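Local atomic coordinates of hypothetical protein (Pyrococcus furiosus, PDB entry 2FZF), a protein that is of unknown function but belongs to the rubrerythrin family of the ferritin clan, whose members are typically four-helix-bundle proteins that bind iron. Residues Y73-P78 / E134-L139. Sequence-based numbering, arbitrary orientation.
Sequences YSQMFP and EEKKRL
A loose contact between helix ends, made by side chains alone, joins M76 and Q75 to K136 at one end of the helical bundle, where helix 63-76 finishes and helix 134-164 begins. The two helices stay well apart, M76 CA lying 9.4 Å from K136 CA, so long, flexible residues suit these places. K136 makes the largest single contribution, meeting both residues of the other helix. Its chain bends at chi2 (51°), and the aliphatic part offers CG to the folded thioether chain of M76, which presents its terminal methyl, with M76 CE 4.0 Å from K136 CG. Q75 reaches out straight and brings its amide beside the lysine end, Q75 NE2 standing 4.1 Å from K136 NZ; this is mere proximity, since both are nitrogen donors. The ammonium has its acid partners on its own side: a salt bridge links K136 NZ to E135 OE2 (3.3 Å), and E133 provides another. Lysine thus serves both needs, greasy stem against methionine and charged end among glutamates. Around this junction, Y73 and F77 pack on helix 21-44, while R138 pairs with E165 of the second subunit, so that helix 134-164 meets helix 63-76 through K136 and the second subunit through R138.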
loop_
_atom_site.group_PDB
_atom_site.type_symbol
_atom_site.label_atom_id
_atom_site.label_comp_id
_atom_site.label_asym_id
_atom_site.label_seq_id
_atom_site.Cartn_x
_atom_site.Cartn_y
_atom_site.Cartn_z
ATOM N N TYR A 73 -11.193 16.137 -15.398
ATOM C CA TYR A 73 -11.791 17.459 -15.348
ATOM C C TYR A 73 -11.983 18.020 -16.752
ATOM O O TYR A 73 -12.903 18.787 -17.012
ATOM C CB TYR A 73 -10.918 18.399 -14.516
ATOM C CG TYR A 73 -11.555 19.743 -14.210
ATOM C CD1 TYR A 73 -11.810 20.673 -15.232
ATOM C CD2 TYR A 73 -11.888 20.098 -12.893
ATOM C CE1 TYR A 73 -12.377 21.921 -14.947
ATOM C CE2 TYR A 73 -12.452 21.346 -12.599
ATOM C CZ TYR A 73 -12.691 22.249 -13.630
ATOM O OH TYR A 73 -13.222 23.481 -13.354
ATOM N N SER A 74 -11.106 17.618 -17.657
ATOM C CA SER A 74 -11.152 18.059 -19.048
ATOM C C SER A 74 -12.239 17.251 -19.766
ATOM O O SER A 74 -12.910 17.755 -20.663
ATOM C CB SER A 74 -9.776 17.824 -19.686
ATOM O OG SER A 74 -9.636 18.484 -20.912
ATOM N N GLN A 75 -12.413 15.999 -19.348
ATOM C CA GLN A 75 -13.423 15.118 -19.931
ATOM C C GLN A 75 -14.853 15.483 -19.522
ATOM O O GLN A 75 -15.782 15.284 -20.301
ATOM C CB GLN A 75 -13.147 13.655 -19.554
ATOM C CG GLN A 75 -11.889 13.058 -20.191
ATOM C CD GLN A 75 -11.545 11.672 -19.644
ATOM O OE1 GLN A 75 -11.311 11.498 -18.437
ATOM N NE2 GLN A 75 -11.506 10.679 -20.533
ATOM N N MET A 76 -15.045 16.016 -18.316
ATOM C CA MET A 76 -16.398 16.375 -17.877
ATOM C C MET A 76 -16.633 17.890 -18.003
ATOM O O MET A 76 -17.770 18.356 -17.902
ATOM C CB MET A 76 -16.641 15.894 -16.425
ATOM C CG MET A 76 -18.119 15.543 -16.045
ATOM S SD MET A 76 -18.955 14.229 -17.022
ATOM C CE MET A 76 -17.651 13.077 -17.196
ATOM N N PHE A 77 -15.567 18.653 -18.248
ATOM C CA PHE A 77 -15.690 20.107 -18.389
ATOM C C PHE A 77 -14.821 20.635 -19.529
ATOM O O PHE A 77 -13.983 21.515 -19.329
ATOM C CB PHE A 77 -15.302 20.790 -17.079
ATOM C CG PHE A 77 -16.031 20.245 -15.888
ATOM C CD1 PHE A 77 -17.384 20.532 -15.695
ATOM C CD2 PHE A 77 -15.388 19.400 -14.989
ATOM C CE1 PHE A 77 -18.091 19.985 -14.632
ATOM C CE2 PHE A 77 -16.083 18.845 -13.922
ATOM C CZ PHE A 77 -17.446 19.142 -13.741
ATOM N N PRO A 78 -15.050 20.131 -20.755
ATOM C CA PRO A 78 -14.268 20.559 -21.922
ATOM C C PRO A 78 -14.247 22.052 -22.178
ATOM O O PRO A 78 -15.291 22.684 -22.271
ATOM C CB PRO A 78 -14.898 19.771 -23.068
ATOM C CG PRO A 78 -16.308 19.630 -22.644
ATOM C CD PRO A 78 -16.196 19.303 -21.178
ATOM N N GLU A 134 -19.729 4.534 -15.395
ATOM C CA GLU A 134 -18.806 3.537 -14.858
ATOM C C GLU A 134 -17.318 3.791 -15.072
ATOM O O GLU A 134 -16.519 3.584 -14.161
ATOM C CB GLU A 134 -19.175 2.142 -15.386
ATOM C CG GLU A 134 -20.492 1.585 -14.828
ATOM C CD GLU A 134 -20.424 1.244 -13.338
ATOM O OE1 GLU A 134 -21.465 0.841 -12.777
ATOM O OE2 GLU A 134 -19.339 1.372 -12.730
ATOM N N GLU A 135 -16.937 4.233 -16.262
ATOM C CA GLU A 135 -15.532 4.496 -16.517
ATOM C C GLU A 135 -14.968 5.543 -15.551
ATOM O O GLU A 135 -13.870 5.379 -15.021
ATOM C CB GLU A 135 -15.339 4.955 -17.952
ATOM C CG GLU A 135 -13.915 5.285 -18.278
ATOM C CD GLU A 135 -13.769 5.802 -19.681
ATOM O OE1 GLU A 135 -12.675 6.308 -20.014
ATOM O OE2 GLU A 135 -14.746 5.700 -20.454
ATOM N N LYS A 136 -15.724 6.613 -15.319
ATOM C CA LYS A 136 -15.301 7.679 -14.417
ATOM C C LYS A 136 -15.238 7.239 -12.950
ATOM O O LYS A 136 -14.342 7.649 -12.215
ATOM C CB LYS A 136 -16.235 8.895 -14.558
ATOM C CG LYS A 136 -15.934 9.782 -15.769
ATOM C CD LYS A 136 -15.837 8.950 -17.048
ATOM C CE LYS A 136 -15.071 9.658 -18.159
ATOM N NZ LYS A 136 -15.004 8.802 -19.382
ATOM N N LYS A 137 -16.184 6.405 -12.525
ATOM C CA LYS A 137 -16.216 5.929 -11.148
ATOM C C LYS A 137 -15.105 4.909 -10.943
ATOM O O LYS A 137 -14.718 4.588 -9.818
ATOM C CB LYS A 137 -17.590 5.308 -10.827
ATOM C CG LYS A 137 -18.766 6.308 -10.912
ATOM C CD LYS A 137 -20.084 5.764 -10.328
ATOM C CE LYS A 137 -20.564 4.511 -11.047
ATOM N NZ LYS A 137 -21.727 3.911 -10.345
ATOM N N ARG A 138 -14.578 4.409 -12.047
ATOM C CA ARG A 138 -13.511 3.429 -11.985
ATOM C C ARG A 138 -12.203 4.160 -11.679
ATOM O O ARG A 138 -11.342 3.636 -10.971
ATOM C CB ARG A 138 -13.445 2.683 -13.310
ATOM C CG ARG A 138 -13.072 1.217 -13.186
ATOM C CD ARG A 138 -13.614 0.437 -14.381
ATOM N NE ARG A 138 -15.034 0.133 -14.237
ATOM C CZ ARG A 138 -15.852 -0.146 -15.247
ATOM N NH1 ARG A 138 -15.393 -0.155 -16.497
ATOM N NH2 ARG A 138 -17.128 -0.431 -15.005
ATOM N N LEU A 139 -12.066 5.376 -12.204
ATOM C CA LEU A 139 -10.885 6.193 -11.948
ATOM C C LEU A 139 -10.857 6.587 -10.475
ATOM O O LEU A 139 -9.801 6.615 -9.843
ATOM C CB LEU A 139 -10.915 7.467 -12.802
ATOM C CG LEU A 139 -10.198 7.464 -14.151
ATOM C CD1 LEU A 139 -8.703 7.336 -13.908
ATOM C CD2 LEU A 139 -10.714 6.325 -15.025
#